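Local coordinates for aldose 1-epimerase (PDB 1LUR), which probably interconverts the alpha and beta anomers of aldose sugars such as galactose, at residues His186-Glu191 against Phe216-Gly221. Sequence-based numbering, arbitrary orientation.
Sequences HFLEME and FDFRSG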
loop_
_atom_site.group_PDB
_atom_site.type_symbol
_atom_site.label_atom_id
_atom_site.label_comp_id
_atom_site.label_asym_id
_atom_site.label_seq_id
_atom_site.Cartn_x
_atom_site.Cartn_y
_atom_site.Cartn_z
ATOM N N HIS A 186 13.796 13.510 -1.631
ATOM C CA HIS A 186 13.380 12.644 -2.729
ATOM C C HIS A 186 12.483 13.411 -3.689
ATOM O O HIS A 186 11.745 14.310 -3.282
ATOM C CB HIS A 186 12.608 11.434 -2.204
ATOM C CG HIS A 186 13.472 10.355 -1.639
ATOM N ND1 HIS A 186 14.308 10.556 -0.564
ATOM C CD2 HIS A 186 13.610 9.053 -1.986
ATOM C CE1 HIS A 186 14.922 9.423 -0.269
ATOM N NE2 HIS A 186 14.515 8.496 -1.117
ATOM N N PHE A 187 12.551 13.058 -4.967
ATOM C CA PHE A 187 11.733 13.717 -5.972
ATOM C C PHE A 187 10.540 12.823 -6.257
ATOM O O PHE A 187 10.653 11.595 -6.233
ATOM C CB PHE A 187 12.515 13.926 -7.268
ATOM C CG PHE A 187 13.454 15.097 -7.236
ATOM C CD1 PHE A 187 14.603 15.069 -6.453
ATOM C CD2 PHE A 187 13.193 16.226 -8.002
ATOM C CE1 PHE A 187 15.481 16.150 -6.437
ATOM C CE2 PHE A 187 14.063 17.312 -7.994
ATOM C CZ PHE A 187 15.210 17.271 -7.210
ATOM N N LEU A 188 9.396 13.438 -6.525
ATOM C CA LEU A 188 8.192 12.681 -6.814
ATOM C C LEU A 188 7.428 13.340 -7.948
ATOM O O LEU A 188 7.273 14.562 -7.981
ATOM C CB LEU A 188 7.305 12.598 -5.568
ATOM C CG LEU A 188 6.049 11.723 -5.638
ATOM C CD1 LEU A 188 6.434 10.269 -5.903
ATOM C CD2 LEU A 188 5.285 11.836 -4.322
ATOM N N GLU A 189 6.965 12.524 -8.886
ATOM C CA GLU A 189 6.211 13.015 -10.028
ATOM C C GLU A 189 5.014 12.097 -10.229
ATOM O O GLU A 189 5.168 10.880 -10.349
ATOM C CB GLU A 189 7.086 13.031 -11.284
ATOM C CG GLU A 189 6.356 13.483 -12.534
ATOM C CD GLU A 189 7.295 14.061 -13.576
ATOM O OE1 GLU A 189 7.865 15.145 -13.326
ATOM O OE2 GLU A 189 7.465 13.434 -14.641
HETATM N N MSE A 190 3.822 12.683 -10.260
HETATM C CA MSE A 190 2.602 11.906 -10.441
HETATM C C MSE A 190 1.624 12.476 -11.445
HETATM O O MSE A 190 1.454 13.690 -11.556
HETATM C CB MSE A 190 1.866 11.773 -9.109
HETATM C CG MSE A 190 2.015 10.442 -8.417
HETATM SE SE MSE A 190 0.530 10.179 -7.198
HETATM C CE MSE A 190 -0.708 9.322 -8.409
ATOM N N GLU A 191 0.964 11.585 -12.172
ATOM C CA GLU A 191 -0.012 11.999 -13.159
ATOM C C GLU A 191 -1.335 12.064 -12.393
ATOM O O GLU A 191 -2.203 11.205 -12.553
ATOM C CB GLU A 191 -0.107 10.970 -14.283
ATOM C CG GLU A 191 1.219 10.650 -14.955
ATOM C CD GLU A 191 1.957 11.893 -15.405
ATOM O OE1 GLU A 191 1.318 12.768 -16.027
ATOM O OE2 GLU A 191 3.178 11.990 -15.141
ATOM N N PHE A 216 -0.062 19.578 -3.403
ATOM C CA PHE A 216 -0.127 18.177 -3.810
ATOM C C PHE A 216 0.092 18.024 -5.313
ATOM O O PHE A 216 -0.107 16.938 -5.859
ATOM C CB PHE A 216 -1.487 17.560 -3.450
ATOM C CG PHE A 216 -1.765 17.493 -1.970
ATOM C CD1 PHE A 216 -0.801 17.030 -1.082
ATOM C CD2 PHE A 216 -3.009 17.869 -1.471
ATOM C CE1 PHE A 216 -1.072 16.942 0.287
ATOM C CE2 PHE A 216 -3.287 17.785 -0.108
ATOM C CZ PHE A 216 -2.319 17.319 0.772
ATOM N N ASP A 217 0.472 19.108 -5.990
ATOM C CA ASP A 217 0.705 19.044 -7.432
ATOM C C ASP A 217 2.111 18.510 -7.645
ATOM O O ASP A 217 3.091 19.219 -7.418
ATOM C CB ASP A 217 0.580 20.429 -8.089
ATOM C CG ASP A 217 0.310 20.348 -9.598
ATOM O OD1 ASP A 217 0.817 19.414 -10.260
ATOM O OD2 ASP A 217 -0.401 21.228 -10.131
ATOM N N PHE A 218 2.199 17.250 -8.062
ATOM C CA PHE A 218 3.477 16.592 -8.312
ATOM C C PHE A 218 3.595 16.321 -9.802
ATOM O O PHE A 218 4.459 15.560 -10.234
ATOM C CB PHE A 218 3.550 15.254 -7.566
ATOM C CG PHE A 218 3.608 15.384 -6.068
ATOM C CD1 PHE A 218 4.789 15.753 -5.433
ATOM C CD2 PHE A 218 2.481 15.128 -5.290
ATOM C CE1 PHE A 218 4.850 15.863 -4.043
ATOM C CE2 PHE A 218 2.530 15.236 -3.898
ATOM C CZ PHE A 218 3.717 15.602 -3.273
ATOM N N ARG A 219 2.719 16.943 -10.584
ATOM C CA ARG A 219 2.719 16.764 -12.029
ATOM C C ARG A 219 4.010 17.207 -12.710
ATOM O O ARG A 219 4.309 16.766 -13.818
ATOM C CB ARG A 219 1.521 17.495 -12.646
ATOM C CG ARG A 219 0.180 16.839 -12.317
ATOM C CD ARG A 219 -1.007 17.627 -12.862
ATOM N NE ARG A 219 -1.244 18.858 -12.113
ATOM C CZ ARG A 219 -2.261 19.686 -12.334
ATOM N NH1 ARG A 219 -3.145 19.422 -13.288
ATOM N NH2 ARG A 219 -2.402 20.774 -11.590
ATOM N N SER A 220 4.780 18.061 -12.041
ATOM C CA SER A 220 6.036 18.554 -12.598
ATOM C C SER A 220 7.256 17.927 -11.933
ATOM O O SER A 220 8.394 18.274 -12.255
ATOM C CB SER A 220 6.109 20.076 -12.457
ATOM O OG SER A 220 6.045 20.456 -11.093
ATOM N N GLY A 221 7.017 17.009 -11.005
ATOM C CA GLY A 221 8.114 16.356 -10.317
ATOM C C GLY A 221 8.892 17.310 -9.433
ATOM O O GLY A 221 9.627 18.166 -9.925
#
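A chi1 of -174° swings CG of L188 away from its own amide N and beside the carbonyl carbon, which carries CD2 over one face of the F218 ring; chi1 of F218, -68°, sets its CG beside the backbone N and turns the ring to the strand. CD2 of L188 sits 4.0 Å from the F218 ring centroid and almost on its normal, a CH-pi contact, while CB of L188 lies against CD1 of F218. M190, a selenomethionine, joins them through its CB against CB of F218; beyond that its chain leads away, touching I276 and L278 of strand 275-279.

Next to the apolar cluster the backbones meet. F218 and G221 are the ends of a type I turn, closed by the bond from N of G221 to O of F218. N of M190 also donates to O of F218, at 2.9 Å, and the two donors arrive from opposite faces of the carbonyl plane. CA of E189 adds a CA-H...O contact to O of F218 at 3.1 Å. E189 extends alongside the turn.

The aliphatic part of R219 passes O of M190, with CG 3.5 Å from that oxygen, before its guanidinium turns to grip D217 side-on: NE of R219 meets OD1 of D217 at 2.8 Å and NH2 meets OD2, while N of R219 closes an Asx turn on OD1.

The turn leads into strand 222-223, which pairs antiparallel with strand 187-192 at one end of a large sheet of the mutarotase beta-sandwich; one carbonyl oxygen accepting two backbone hydrogen bonds thus serves both turn and strand, with apolar packing on one side.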